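Local coordinates for protein gamma-glutamyl-gamma-aminobutyraldehyde dehydrogenase (Burkholderia cenocepacia, PDB 4LIH) that probably oxidises aldehydes such as gamma-glutamyl-gamma-aminobutyraldehyde to the corresponding acids, with NAD(P)+ as electron acceptor, at residues A15-K20 / L342-S347; L111-D116 / G122-V127; I282-C287 / D418-A423; S313-H318 / D323-K328. One frame throughout, in Å; residues are numbered along the deposited sequence.

Contact 1. Residues A15-K20 / L342-S347; sequences ADWQHK and LDPSVS
Trp17 carries most of the contact from helix 14-23, facing Leu342 and Pro344 of a loop. Its CG stands beside the backbone N and anti to the carbonyl carbon (chi1 -69°). This swings the five-membered end of the indole to the loop. Trp17 CD1 lies 3.5 Å from Leu342 O, which approaches obliquely. Leu342 O is buried here and has no hydrogen-bonding partner in the model. At the root of the side chain, Trp17 CB packs on Leu342 CD2 at 4.3 Å. Pro344 CG meets Trp17 CD1 at the ring edge, near the ring plane, at 4.2 Å. One residue on, Gln18 adds a looser touch, its CG 4.4 Å from Leu342 CD1.

The loop has its own polar frame. Asp343 OD1 accepts from Ser345 N at 2.9 Å, an Asx turn. Ser345 OG joins at the same Asp343 OD1, and both donors come from one face of the carboxylate. A type I turn from Asp343 to Val346 follows the same bend.

The N-terminal helix thus rests on the loop between helices 319-333 and 354-370. Leu111 of helix 106-117 touches both Trp17 and Leu342. Ile121 and Thr125 of helix 121-142 also border the indole.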
loop_
_atom_site.group_PDB
_atom_site.type_symbol
_atom_site.label_atom_id
_atom_site.label_comp_id
_atom_site.label_asym_id
_atom_site.label_seq_id
_atom_site.Cartn_x
_atom_site.Cartn_y
_atom_site.Cartn_z
ATOM N N ALA A 15 -33.348 29.966 -23.923
ATOM C CA ALA A 15 -34.782 30.119 -23.669
ATOM C C ALA A 15 -35.306 29.051 -22.707
ATOM O O ALA A 15 -36.133 29.344 -21.840
ATOM C CB ALA A 15 -35.566 30.085 -24.998
ATOM N N ASP A 16 -34.812 27.825 -22.866
ATOM C CA ASP A 16 -35.190 26.701 -21.987
ATOM C C ASP A 16 -34.770 26.993 -20.545
ATOM O O ASP A 16 -35.554 26.811 -19.621
ATOM C CB ASP A 16 -34.535 25.382 -22.414
ATOM C CG ASP A 16 -35.096 24.817 -23.716
ATOM O OD1 ASP A 16 -36.128 25.316 -24.230
ATOM O OD2 ASP A 16 -34.471 23.868 -24.215
ATOM N N TRP A 17 -33.538 27.467 -20.366
ATOM C CA TRP A 17 -33.038 27.780 -19.021
ATOM C C TRP A 17 -33.791 28.946 -18.400
ATOM O O TRP A 17 -34.114 28.903 -17.208
ATOM C CB TRP A 17 -31.527 28.041 -19.030
ATOM C CG TRP A 17 -30.727 26.798 -19.304
ATOM C CD1 TRP A 17 -29.944 26.554 -20.387
ATOM C CD2 TRP A 17 -30.657 25.621 -18.480
ATOM N NE1 TRP A 17 -29.388 25.308 -20.296
ATOM C CE2 TRP A 17 -29.812 24.705 -19.138
ATOM C CE3 TRP A 17 -31.216 25.265 -17.247
ATOM C CZ2 TRP A 17 -29.501 23.436 -18.599
ATOM C CZ3 TRP A 17 -30.914 23.994 -16.710
ATOM C CH2 TRP A 17 -30.049 23.107 -17.391
ATOM N N GLN A 18 -34.074 29.972 -19.195
ATOM C CA GLN A 18 -34.859 31.113 -18.721
ATOM C C GLN A 18 -36.251 30.683 -18.267
ATOM O O GLN A 18 -36.718 31.122 -17.229
ATOM C CB GLN A 18 -34.984 32.186 -19.809
ATOM C CG GLN A 18 -33.679 32.919 -20.094
ATOM C CD GLN A 18 -33.760 33.834 -21.301
ATOM O OE1 GLN A 18 -34.317 33.475 -22.337
ATOM N NE2 GLN A 18 -33.205 35.031 -21.165
ATOM N N HIS A 19 -36.897 29.807 -19.030
ATOM C CA HIS A 19 -38.201 29.285 -18.634
ATOM C C HIS A 19 -38.164 28.435 -17.352
ATOM O O HIS A 19 -39.001 28.592 -16.484
ATOM C CB HIS A 19 -38.825 28.471 -19.756
ATOM C CG HIS A 19 -40.272 28.178 -19.525
ATOM N ND1 HIS A 19 -40.725 26.944 -19.105
ATOM C CD2 HIS A 19 -41.365 28.974 -19.604
ATOM C CE1 HIS A 19 -42.038 26.986 -18.964
ATOM N NE2 HIS A 19 -42.450 28.209 -19.249
ATOM N N LYS A 20 -37.193 27.535 -17.238
ATOM C CA LYS A 20 -36.990 26.801 -15.995
ATOM C C LYS A 20 -36.738 27.762 -14.802
ATOM O O LYS A 20 -37.303 27.575 -13.749
ATOM C CB LYS A 20 -35.856 25.802 -16.176
ATOM C CG LYS A 20 -35.760 24.750 -15.077
ATOM C CD LYS A 20 -34.493 23.909 -15.202
ATOM C CE LYS A 20 -34.387 23.182 -16.535
ATOM N NZ LYS A 20 -35.351 22.055 -16.717
ATOM N N LEU A 342 -26.863 32.117 -18.199
ATOM C CA LEU A 342 -27.973 31.251 -18.571
ATOM C C LEU A 342 -27.921 30.787 -20.027
ATOM O O LEU A 342 -28.664 29.863 -20.404
ATOM C CB LEU A 342 -29.326 31.916 -18.293
ATOM C CG LEU A 342 -29.685 32.065 -16.812
ATOM C CD1 LEU A 342 -30.959 32.880 -16.640
ATOM C CD2 LEU A 342 -29.811 30.699 -16.146
ATOM N N ASP A 343 -27.027 31.412 -20.814
ATOM C CA ASP A 343 -26.829 31.090 -22.220
ATOM C C ASP A 343 -25.744 30.023 -22.358
ATOM O O ASP A 343 -24.585 30.252 -21.962
ATOM C CB ASP A 343 -26.416 32.366 -22.972
ATOM C CG ASP A 343 -26.270 32.162 -24.484
ATOM O OD1 ASP A 343 -25.977 31.038 -24.966
ATOM O OD2 ASP A 343 -26.409 33.185 -25.171
ATOM N N PRO A 344 -26.095 28.865 -22.926
ATOM C CA PRO A 344 -25.119 27.763 -23.020
ATOM C C PRO A 344 -23.893 28.005 -23.873
ATOM O O PRO A 344 -22.966 27.215 -23.780
ATOM C CB PRO A 344 -25.924 26.574 -23.589
ATOM C CG PRO A 344 -27.339 26.994 -23.616
ATOM C CD PRO A 344 -27.458 28.460 -23.323
ATOM N N SER A 345 -23.869 29.057 -24.690
ATOM C CA SER A 345 -22.703 29.327 -25.514
ATOM C C SER A 345 -21.701 30.189 -24.785
ATOM O O SER A 345 -20.633 30.448 -25.328
ATOM C CB SER A 345 -23.091 30.047 -26.816
ATOM O OG SER A 345 -23.634 31.339 -26.565
ATOM N N VAL A 346 -22.043 30.686 -23.588
ATOM C CA VAL A 346 -21.170 31.650 -22.886
ATOM C C VAL A 346 -20.091 30.967 -22.045
ATOM O O VAL A 346 -20.383 30.055 -21.259
ATOM C CB VAL A 346 -21.989 32.622 -22.010
ATOM C CG1 VAL A 346 -21.104 33.378 -21.036
ATOM C CG2 VAL A 346 -22.744 33.617 -22.888
ATOM N N SER A 347 -18.853 31.439 -22.186
ATOM C CA SER A 347 -17.704 30.864 -21.495
ATOM C C SER A 347 -17.232 31.642 -20.277
ATOM O O SER A 347 -16.467 31.077 -19.483
ATOM C CB SER A 347 -16.511 30.738 -22.437
ATOM O OG SER A 347 -16.781 29.785 -23.433
#

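Contact 2. Residues L111-D116 / G122-V127; sequences LLETLD and GDTTTV
Thr114 and Thr124 meet hydroxyl to hydroxyl, with Thr114 OG1 2.9 Å from Thr124 OG1. Thr124 OG1 also bonds Ser110 O. Thr114 OG1 has a further partner in Lys119 O, within the link between the two helices. The buried hydroxyls therefore form a small polar cluster with these carbonyls.

The torsions set this up. Thr124 OG1 sits between its backbone N and carbonyl carbon (chi1 61°), the sterically tighter place for it. With CG2 then anti to the carbonyl carbon, both branches of Thr124 face helix 106-117. Thr124 CG2 packs on Glu113 CG at 3.8 Å and lies 3.5 Å from Thr114 OG1. Glu113 offers only its aliphatic base. It starts with CG anti to the backbone N (chi1 -161°), then bends at chi2 (82°), and its carboxylate leads away to Thr207 OG1 and Ile179 N. Further along, Thr126 OG1 binds Gly122 O at 2.7 Å, lying in the carbonyl plane, beside a wider pi-type turn at 124-127.

Helices 106-117 and 121-142 are successive and joined by a very short link. Helix 206-218 covers Leu112 of the first, and Lys20 of helix 14-23 packs on Leu111. Tyr303 touches Asp123 and Val127 of the second.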
loop_
_atom_site.group_PDB
_atom_site.type_symbol
_atom_site.label_atom_id
_atom_site.label_comp_id
_atom_site.label_asym_id
_atom_site.label_seq_id
_atom_site.Cartn_x
_atom_site.Cartn_y
_atom_site.Cartn_z
ATOM N N LEU A 111 -28.850 24.693 -12.629
ATOM C CA LEU A 111 -29.508 26.016 -12.745
ATOM C C LEU A 111 -29.433 26.807 -11.432
ATOM O O LEU A 111 -29.192 28.004 -11.440
ATOM C CB LEU A 111 -30.946 25.863 -13.272
ATOM C CG LEU A 111 -31.812 27.152 -13.337
ATOM C CD1 LEU A 111 -31.284 28.142 -14.376
ATOM C CD2 LEU A 111 -33.246 26.764 -13.647
ATOM N N LEU A 112 -29.618 26.142 -10.293
ATOM C CA LEU A 112 -29.435 26.778 -9.002
ATOM C C LEU A 112 -28.033 27.364 -8.850
ATOM O O LEU A 112 -27.911 28.511 -8.418
ATOM C CB LEU A 112 -29.687 25.792 -7.859
ATOM C CG LEU A 112 -31.110 25.370 -7.649
ATOM C CD1 LEU A 112 -31.138 24.180 -6.704
ATOM C CD2 LEU A 112 -31.897 26.541 -7.049
ATOM N N GLU A 113 -27.005 26.595 -9.232
ATOM C CA GLU A 113 -25.605 27.032 -9.140
ATOM C C GLU A 113 -25.301 28.241 -10.014
ATOM O O GLU A 113 -24.537 29.115 -9.607
ATOM C CB GLU A 113 -24.637 25.885 -9.544
ATOM C CG GLU A 113 -23.174 26.041 -9.082
ATOM C CD GLU A 113 -22.997 25.587 -7.643
ATOM O OE1 GLU A 113 -23.893 25.811 -6.820
ATOM O OE2 GLU A 113 -22.007 24.938 -7.338
ATOM N N THR A 114 -25.850 28.233 -11.226
ATOM C CA THR A 114 -25.659 29.298 -12.229
ATOM C C THR A 114 -26.396 30.569 -11.763
ATOM O O THR A 114 -25.836 31.644 -11.818
ATOM C CB THR A 114 -26.169 28.853 -13.626
ATOM O OG1 THR A 114 -25.269 27.885 -14.204
ATOM C CG2 THR A 114 -26.336 30.029 -14.571
ATOM N N LEU A 115 -27.626 30.420 -11.257
ATOM C CA LEU A 115 -28.336 31.576 -10.676
ATOM C C LEU A 115 -27.676 32.195 -9.458
ATOM O O LEU A 115 -27.597 33.414 -9.350
ATOM C CB LEU A 115 -29.772 31.192 -10.286
ATOM C CG LEU A 115 -30.650 30.824 -11.470
ATOM C CD1 LEU A 115 -31.950 30.170 -10.961
ATOM C CD2 LEU A 115 -30.929 32.031 -12.342
ATOM N N ASP A 116 -27.203 31.333 -8.560
ATOM C CA ASP A 116 -26.683 31.705 -7.245
ATOM C C ASP A 116 -25.309 32.384 -7.360
ATOM O O ASP A 116 -25.036 33.390 -6.697
ATOM C CB ASP A 116 -26.605 30.406 -6.397
ATOM C CG ASP A 116 -26.605 30.647 -4.888
ATOM O OD1 ASP A 116 -26.802 31.817 -4.481
ATOM O OD2 ASP A 116 -26.425 29.653 -4.107
ATOM N N GLY A 122 -23.192 26.185 -19.148
ATOM C CA GLY A 122 -22.410 25.208 -19.900
ATOM C C GLY A 122 -21.342 24.577 -18.981
ATOM O O GLY A 122 -20.908 23.437 -19.192
ATOM N N ASP A 123 -20.895 25.327 -17.981
ATOM C CA ASP A 123 -19.953 24.850 -16.976
ATOM C C ASP A 123 -20.611 24.010 -15.873
ATOM O O ASP A 123 -20.133 22.914 -15.514
ATOM C CB ASP A 123 -19.233 26.060 -16.325
ATOM C CG ASP A 123 -18.266 26.829 -17.300
ATOM O OD1 ASP A 123 -18.018 26.396 -18.453
ATOM O OD2 ASP A 123 -17.663 27.849 -16.852
ATOM N N THR A 124 -21.693 24.531 -15.284
ATOM C CA THR A 124 -22.340 23.858 -14.137
ATOM C C THR A 124 -22.952 22.504 -14.469
ATOM O O THR A 124 -22.949 21.591 -13.637
ATOM C CB THR A 124 -23.379 24.731 -13.407
ATOM O OG1 THR A 124 -24.455 25.099 -14.292
ATOM C CG2 THR A 124 -22.706 25.947 -12.825
ATOM N N THR A 125 -23.466 22.380 -15.692
ATOM C CA THR A 125 -24.028 21.140 -16.171
ATOM C C THR A 125 -23.008 20.059 -16.484
ATOM O O THR A 125 -23.365 18.874 -16.514
ATOM C CB THR A 125 -24.903 21.343 -17.427
ATOM O OG1 THR A 125 -24.118 21.917 -18.476
ATOM C CG2 THR A 125 -26.104 22.241 -17.116
ATOM N N THR A 126 -21.749 20.452 -16.704
ATOM C CA THR A 126 -20.736 19.538 -17.143
ATOM C C THR A 126 -19.529 19.371 -16.207
ATOM O O THR A 126 -18.901 18.325 -16.211
ATOM C CB THR A 126 -20.195 19.933 -18.527
ATOM O OG1 THR A 126 -19.536 21.206 -18.441
ATOM C CG2 THR A 126 -21.328 19.992 -19.509
ATOM N N VAL A 127 -19.211 20.384 -15.428
ATOM C CA VAL A 127 -18.079 20.358 -14.516
ATOM C C VAL A 127 -18.594 20.243 -13.094
ATOM O O VAL A 127 -18.290 19.272 -12.410
ATOM C CB VAL A 127 -17.187 21.604 -14.702
ATOM C CG1 VAL A 127 -16.157 21.731 -13.578
ATOM C CG2 VAL A 127 -16.519 21.597 -16.090
#

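Contact 3. Residues I282-C287 / D418-A423; sequences IVLPDC and DDVDEA
Ile282 and Leu284 meet Ala423 and Val420, and the side chains meet through apolar groups. Ile282 CG2 touches Ala423 CB at 4.0 Å. That branch is anti to the backbone N, while CG1 stands beside the N (chi1 -53°). The far end of the same side chain, Ile282 CD1, lies 4.0 Å from Ala423 O. Leu284 CD2 rests against Val420 CB at 4.3 Å. Val420 and Ala423 lie three residues apart, nearly one helical turn, and Ile282 and Leu284 point to the same side of their strand end.

No polar bond joins the two segments; each has its own local ones. Asp419 is the N-cap of helix 420-428, and with Glu422 it forms a capping box. Glu422 N donates to Asp419 OD1 at 3.2 Å, from above the carboxylate plane. The return bond, Asp419 N to Glu422 OE1, is weak at 3.4 Å. Glu422 OE1 is gripped more firmly by Asp418 N, at 2.7 Å. A type I turn from Leu284 to Cys287 is closed by Cys287 N and Leu284 O.

Salt bridges tie the helix start outward, Asp418 to Arg319 and Asp421 to Arg452.

Strand 280-283 lies between parallel strands 314-318 and 435-439. Helix 420-428 packs on that sheet, consistent with the alpha/beta catalytic domain of aldehyde dehydrogenases. Phe417 of strand 411-417 touches Ile282, Leu284 and Ala423.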
loop_
_atom_site.group_PDB
_atom_site.type_symbol
_atom_site.label_atom_id
_atom_site.label_comp_id
_atom_site.label_asym_id
_atom_site.label_seq_id
_atom_site.Cartn_x
_atom_site.Cartn_y
_atom_site.Cartn_z
ATOM N N ILE A 282 4.386 27.867 -16.808
ATOM C CA ILE A 282 5.667 28.111 -17.485
ATOM C C ILE A 282 5.713 27.546 -18.904
ATOM O O ILE A 282 5.573 26.353 -19.088
ATOM C CB ILE A 282 6.815 27.478 -16.710
ATOM C CG1 ILE A 282 6.763 27.964 -15.246
ATOM C CG2 ILE A 282 8.121 27.806 -17.453
ATOM C CD1 ILE A 282 7.804 27.365 -14.324
ATOM N N VAL A 283 5.899 28.396 -19.904
ATOM C CA VAL A 283 5.887 27.940 -21.303
ATOM C C VAL A 283 7.253 28.140 -21.889
ATOM O O VAL A 283 7.703 29.261 -22.023
ATOM C CB VAL A 283 4.856 28.661 -22.147
ATOM C CG1 VAL A 283 4.763 28.046 -23.523
ATOM C CG2 VAL A 283 3.514 28.615 -21.500
ATOM N N LEU A 284 7.885 27.013 -22.232
ATOM C CA LEU A 284 9.201 26.965 -22.796
ATOM C C LEU A 284 9.195 26.879 -24.334
ATOM O O LEU A 284 8.225 26.445 -24.933
ATOM C CB LEU A 284 9.969 25.793 -22.218
ATOM C CG LEU A 284 10.229 25.899 -20.716
ATOM C CD1 LEU A 284 10.601 24.564 -20.125
ATOM C CD2 LEU A 284 11.333 26.903 -20.499
ATOM N N PRO A 285 10.314 27.264 -24.970
ATOM C CA PRO A 285 10.411 27.278 -26.457
ATOM C C PRO A 285 10.088 25.933 -27.145
ATOM O O PRO A 285 9.500 25.911 -28.245
ATOM C CB PRO A 285 11.865 27.651 -26.691
ATOM C CG PRO A 285 12.248 28.449 -25.484
ATOM C CD PRO A 285 11.553 27.747 -24.344
ATOM N N ASP A 286 10.430 24.817 -26.490
ATOM C CA ASP A 286 10.137 23.510 -27.058
ATOM C C ASP A 286 8.767 22.938 -26.643
ATOM O O ASP A 286 8.534 21.738 -26.761
ATOM C CB ASP A 286 11.274 22.534 -26.781
ATOM C CG ASP A 286 11.447 22.216 -25.302
ATOM O OD1 ASP A 286 10.608 22.577 -24.456
ATOM O OD2 ASP A 286 12.465 21.620 -24.988
ATOM N N CYS A 287 7.867 23.795 -26.165
ATOM C CA CYS A 287 6.465 23.414 -25.912
ATOM C C CYS A 287 5.931 22.600 -27.088
ATOM O O CYS A 287 6.087 23.047 -28.228
ATOM C CB CYS A 287 5.657 24.694 -25.746
ATOM S SG CYS A 287 3.884 24.526 -25.580
ATOM N N ASP A 418 14.397 34.403 -19.448
ATOM C CA ASP A 418 15.463 34.091 -20.416
ATOM C C ASP A 418 15.985 32.678 -20.301
ATOM O O ASP A 418 16.548 32.134 -21.240
ATOM C CB ASP A 418 16.620 35.082 -20.275
ATOM C CG ASP A 418 16.277 36.421 -20.841
ATOM O OD1 ASP A 418 16.141 36.569 -22.085
ATOM O OD2 ASP A 418 16.095 37.337 -20.051
ATOM N N ASP A 419 15.802 32.056 -19.153
ATOM C CA ASP A 419 16.189 30.665 -19.032
ATOM C C ASP A 419 15.411 29.965 -17.942
ATOM O O ASP A 419 14.812 30.610 -17.047
ATOM C CB ASP A 419 17.674 30.550 -18.765
ATOM C CG ASP A 419 18.065 31.161 -17.458
ATOM O OD1 ASP A 419 18.005 30.443 -16.427
ATOM O OD2 ASP A 419 18.438 32.358 -17.481
ATOM N N VAL A 420 15.433 28.641 -18.044
ATOM C CA VAL A 420 14.547 27.797 -17.277
ATOM C C VAL A 420 14.784 27.929 -15.780
ATOM O O VAL A 420 13.830 27.956 -15.000
ATOM C CB VAL A 420 14.635 26.326 -17.754
ATOM C CG1 VAL A 420 16.039 25.759 -17.569
ATOM C CG2 VAL A 420 13.564 25.463 -17.057
ATOM N N ASP A 421 16.040 28.032 -15.356
ATOM C CA ASP A 421 16.298 28.150 -13.911
ATOM C C ASP A 421 15.711 29.449 -13.347
ATOM O O ASP A 421 15.183 29.467 -12.242
ATOM C CB ASP A 421 17.783 28.050 -13.614
ATOM C CG ASP A 421 18.337 26.677 -13.931
ATOM O OD1 ASP A 421 17.621 25.667 -13.732
ATOM O OD2 ASP A 421 19.504 26.600 -14.363
ATOM N N GLU A 422 15.812 30.528 -14.116
ATOM C CA GLU A 422 15.146 31.791 -13.787
ATOM C C GLU A 422 13.629 31.576 -13.651
ATOM O O GLU A 422 13.011 32.121 -12.737
ATOM C CB GLU A 422 15.405 32.807 -14.901
ATOM C CG GLU A 422 14.685 34.120 -14.758
ATOM C CD GLU A 422 14.920 35.072 -15.923
ATOM O OE1 GLU A 422 15.429 34.683 -16.993
ATOM O OE2 GLU A 422 14.570 36.250 -15.757
ATOM N N ALA A 423 13.031 30.808 -14.567
ATOM C CA ALA A 423 11.554 30.629 -14.537
ATOM C C ALA A 423 11.185 29.883 -13.267
ATOM O O ALA A 423 10.143 30.168 -12.629
ATOM C CB ALA A 423 11.046 29.892 -15.754
#

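Contact 4. Residues S313-H318 / D323-K328; sequences SRLLVH and DAFIEK
Glu327 N binds Asp323 O at 3.1 Å in the helical turn that carries Phe325, which faces Leu315 and Val317. Nothing polar joins the two segments themselves. Leu315 CD2 comes in at the ring edge, near the ring plane, and stops 3.4 Å from Phe325 CE2. This is close for two carbons, so the packing here is tight. Leu315 CD1 is farther from the same atom, at 4.0 Å from Phe325 CE2. Phe325 reaches the strand because its CG runs anti to the backbone N (chi1 -163°). Val317 CG2 lies 4.1 Å from Phe325 CB, near where the ring joins the chain, and approaches the ring obliquely.

Strand 314-318 runs straight into helix 319-333, so the contact closes a tight beta-alpha unit. His318 is the N-cap, and its ND1 accepts from Asp320 N. Strands 280-283 and 314-318 are parallel neighbours, linked through helix 290-302: a beta-alpha-beta crossover, as in the catalytic domain of aldehyde dehydrogenases. Phe325 also packs on Val283 and on Leu290 and Ala293 of that crossover helix.

Just before Leu315, Arg314 is held by three backbone carbonyls, with NE on Lys278 O, NH1 on Ile426 O and NH2 on Ala427 O. At the far end of the helix segment, Lys328 NZ forms a salt bridge with Asp291 of helix 290-302.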
loop_
_atom_site.group_PDB
_atom_site.type_symbol
_atom_site.label_atom_id
_atom_site.label_comp_id
_atom_site.label_asym_id
_atom_site.label_seq_id
_atom_site.Cartn_x
_atom_site.Cartn_y
_atom_site.Cartn_z
ATOM N N SER A 313 -2.374 32.344 -12.855
ATOM C CA SER A 313 -2.455 33.815 -12.871
ATOM C C SER A 313 -1.124 34.461 -13.178
ATOM O O SER A 313 -1.057 35.678 -13.381
ATOM C CB SER A 313 -2.969 34.321 -11.531
ATOM O OG SER A 313 -2.231 33.741 -10.480
ATOM N N ARG A 314 -0.048 33.660 -13.192
ATOM C CA ARG A 314 1.247 34.151 -13.657
ATOM C C ARG A 314 1.615 33.232 -14.814
ATOM O O ARG A 314 1.814 32.024 -14.598
ATOM C CB ARG A 314 2.351 34.110 -12.574
ATOM C CG ARG A 314 2.070 34.959 -11.394
ATOM C CD ARG A 314 3.163 34.977 -10.344
ATOM N NE ARG A 314 3.318 33.724 -9.659
ATOM C CZ ARG A 314 4.477 33.178 -9.243
ATOM N NH1 ARG A 314 5.649 33.751 -9.446
ATOM N NH2 ARG A 314 4.453 32.021 -8.604
ATOM N N LEU A 315 1.596 33.784 -16.030
ATOM C CA LEU A 315 2.102 33.091 -17.220
ATOM C C LEU A 315 3.527 33.523 -17.470
ATOM O O LEU A 315 3.799 34.669 -17.824
ATOM C CB LEU A 315 1.246 33.400 -18.443
ATOM C CG LEU A 315 1.742 32.660 -19.685
ATOM C CD1 LEU A 315 1.171 31.261 -19.709
ATOM C CD2 LEU A 315 1.449 33.418 -20.971
ATOM N N LEU A 316 4.439 32.589 -17.248
ATOM C CA LEU A 316 5.848 32.799 -17.443
ATOM C C LEU A 316 6.178 32.237 -18.823
ATOM O O LEU A 316 5.990 31.031 -19.067
ATOM C CB LEU A 316 6.641 32.039 -16.400
ATOM C CG LEU A 316 6.868 32.671 -15.034
ATOM C CD1 LEU A 316 5.595 33.141 -14.386
ATOM C CD2 LEU A 316 7.606 31.732 -14.074
ATOM N N VAL A 317 6.680 33.089 -19.705
ATOM C CA VAL A 317 6.926 32.706 -21.092
ATOM C C VAL A 317 8.335 33.081 -21.526
ATOM O O VAL A 317 8.810 34.159 -21.243
ATOM C CB VAL A 317 5.889 33.353 -22.025
ATOM C CG1 VAL A 317 5.917 34.858 -21.930
ATOM C CG2 VAL A 317 6.080 32.889 -23.457
ATOM N N HIS A 318 9.003 32.185 -22.223
ATOM C CA HIS A 318 10.375 32.427 -22.634
ATOM C C HIS A 318 10.414 33.523 -23.702
ATOM O O HIS A 318 9.597 33.554 -24.601
ATOM C CB HIS A 318 11.002 31.132 -23.171
ATOM C CG HIS A 318 12.481 31.208 -23.351
ATOM N ND1 HIS A 318 13.072 31.864 -24.416
ATOM C CD2 HIS A 318 13.492 30.652 -22.648
ATOM C CE1 HIS A 318 14.386 31.755 -24.321
ATOM N NE2 HIS A 318 14.668 31.024 -23.256
ATOM N N ASP A 323 6.428 36.869 -28.247
ATOM C CA ASP A 323 5.597 37.657 -29.183
ATOM C C ASP A 323 4.487 36.807 -29.791
ATOM O O ASP A 323 3.323 37.180 -29.768
ATOM C CB ASP A 323 6.419 38.224 -30.349
ATOM C CG ASP A 323 7.309 39.391 -29.954
ATOM O OD1 ASP A 323 7.152 39.950 -28.839
ATOM O OD2 ASP A 323 8.152 39.776 -30.809
ATOM N N ALA A 324 4.870 35.667 -30.351
ATOM C CA ALA A 324 3.924 34.747 -30.966
ATOM C C ALA A 324 2.930 34.184 -29.952
ATOM O O ALA A 324 1.773 33.955 -30.290
ATOM C CB ALA A 324 4.662 33.594 -31.625
ATOM N N PHE A 325 3.406 33.923 -28.729
ATOM C CA PHE A 325 2.574 33.338 -27.715
ATOM C C PHE A 325 1.501 34.319 -27.257
ATOM O O PHE A 325 0.333 33.940 -27.173
ATOM C CB PHE A 325 3.396 32.861 -26.510
ATOM C CG PHE A 325 2.643 31.899 -25.639
ATOM C CD1 PHE A 325 2.528 30.563 -26.010
ATOM C CD2 PHE A 325 1.978 32.334 -24.526
ATOM C CE1 PHE A 325 1.810 29.669 -25.230
ATOM C CE2 PHE A 325 1.266 31.440 -23.736
ATOM C CZ PHE A 325 1.179 30.125 -24.091
ATOM N N ILE A 326 1.901 35.564 -26.986
ATOM C CA ILE A 326 0.970 36.606 -26.551
ATOM C C ILE A 326 -0.081 36.828 -27.663
ATOM O O ILE A 326 -1.277 36.910 -27.386
ATOM C CB ILE A 326 1.720 37.915 -26.141
ATOM C CG1 ILE A 326 2.480 37.696 -24.811
ATOM C CG2 ILE A 326 0.769 39.108 -25.951
ATOM C CD1 ILE A 326 3.439 38.846 -24.466
ATOM N N GLU A 327 0.345 36.880 -28.930
ATOM C CA GLU A 327 -0.634 36.934 -30.019
ATOM C C GLU A 327 -1.708 35.827 -29.904
ATOM O O GLU A 327 -2.896 36.123 -29.971
ATOM C CB GLU A 327 0.037 36.907 -31.396
ATOM C CG GLU A 327 -0.949 37.068 -32.543
ATOM C CD GLU A 327 -0.310 36.960 -33.927
ATOM O OE1 GLU A 327 0.753 36.315 -34.071
ATOM O OE2 GLU A 327 -0.936 37.447 -34.896
ATOM N N LYS A 328 -1.294 34.577 -29.703
ATOM C CA LYS A 328 -2.222 33.451 -29.604
ATOM C C LYS A 328 -3.115 33.542 -28.364
ATOM O O LYS A 328 -4.294 33.200 -28.417
ATOM C CB LYS A 328 -1.450 32.116 -29.633
ATOM C CG LYS A 328 -0.748 31.845 -30.981
ATOM C CD LYS A 328 0.209 30.667 -30.866
ATOM C CE LYS A 328 0.889 30.309 -32.180
ATOM N NZ LYS A 328 -0.038 29.950 -33.280
#

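From the N terminus, contact 1 opens first, at 15-20. Contact 2 then opens and closes within a few residues, joining two successive helices inside the long loop of contact 1. Contact 3 opens at 282-287. Contact 4 is completed next, as a local strand-helix unit that lies within the loops of both contact 1 and contact 3. Contact 1 closes at 342-347, before contact 3 closes at 418-423, so these two cross. Contact 1 ties the N-terminal helix to the loop before helix 354-370, next to the helices of contact 2. Contact 3 joins strand 280-283 to helix 420-428, and shares its sheet with contact 4. Centres of contacts in different pairs are about 30 to 41 Å apart.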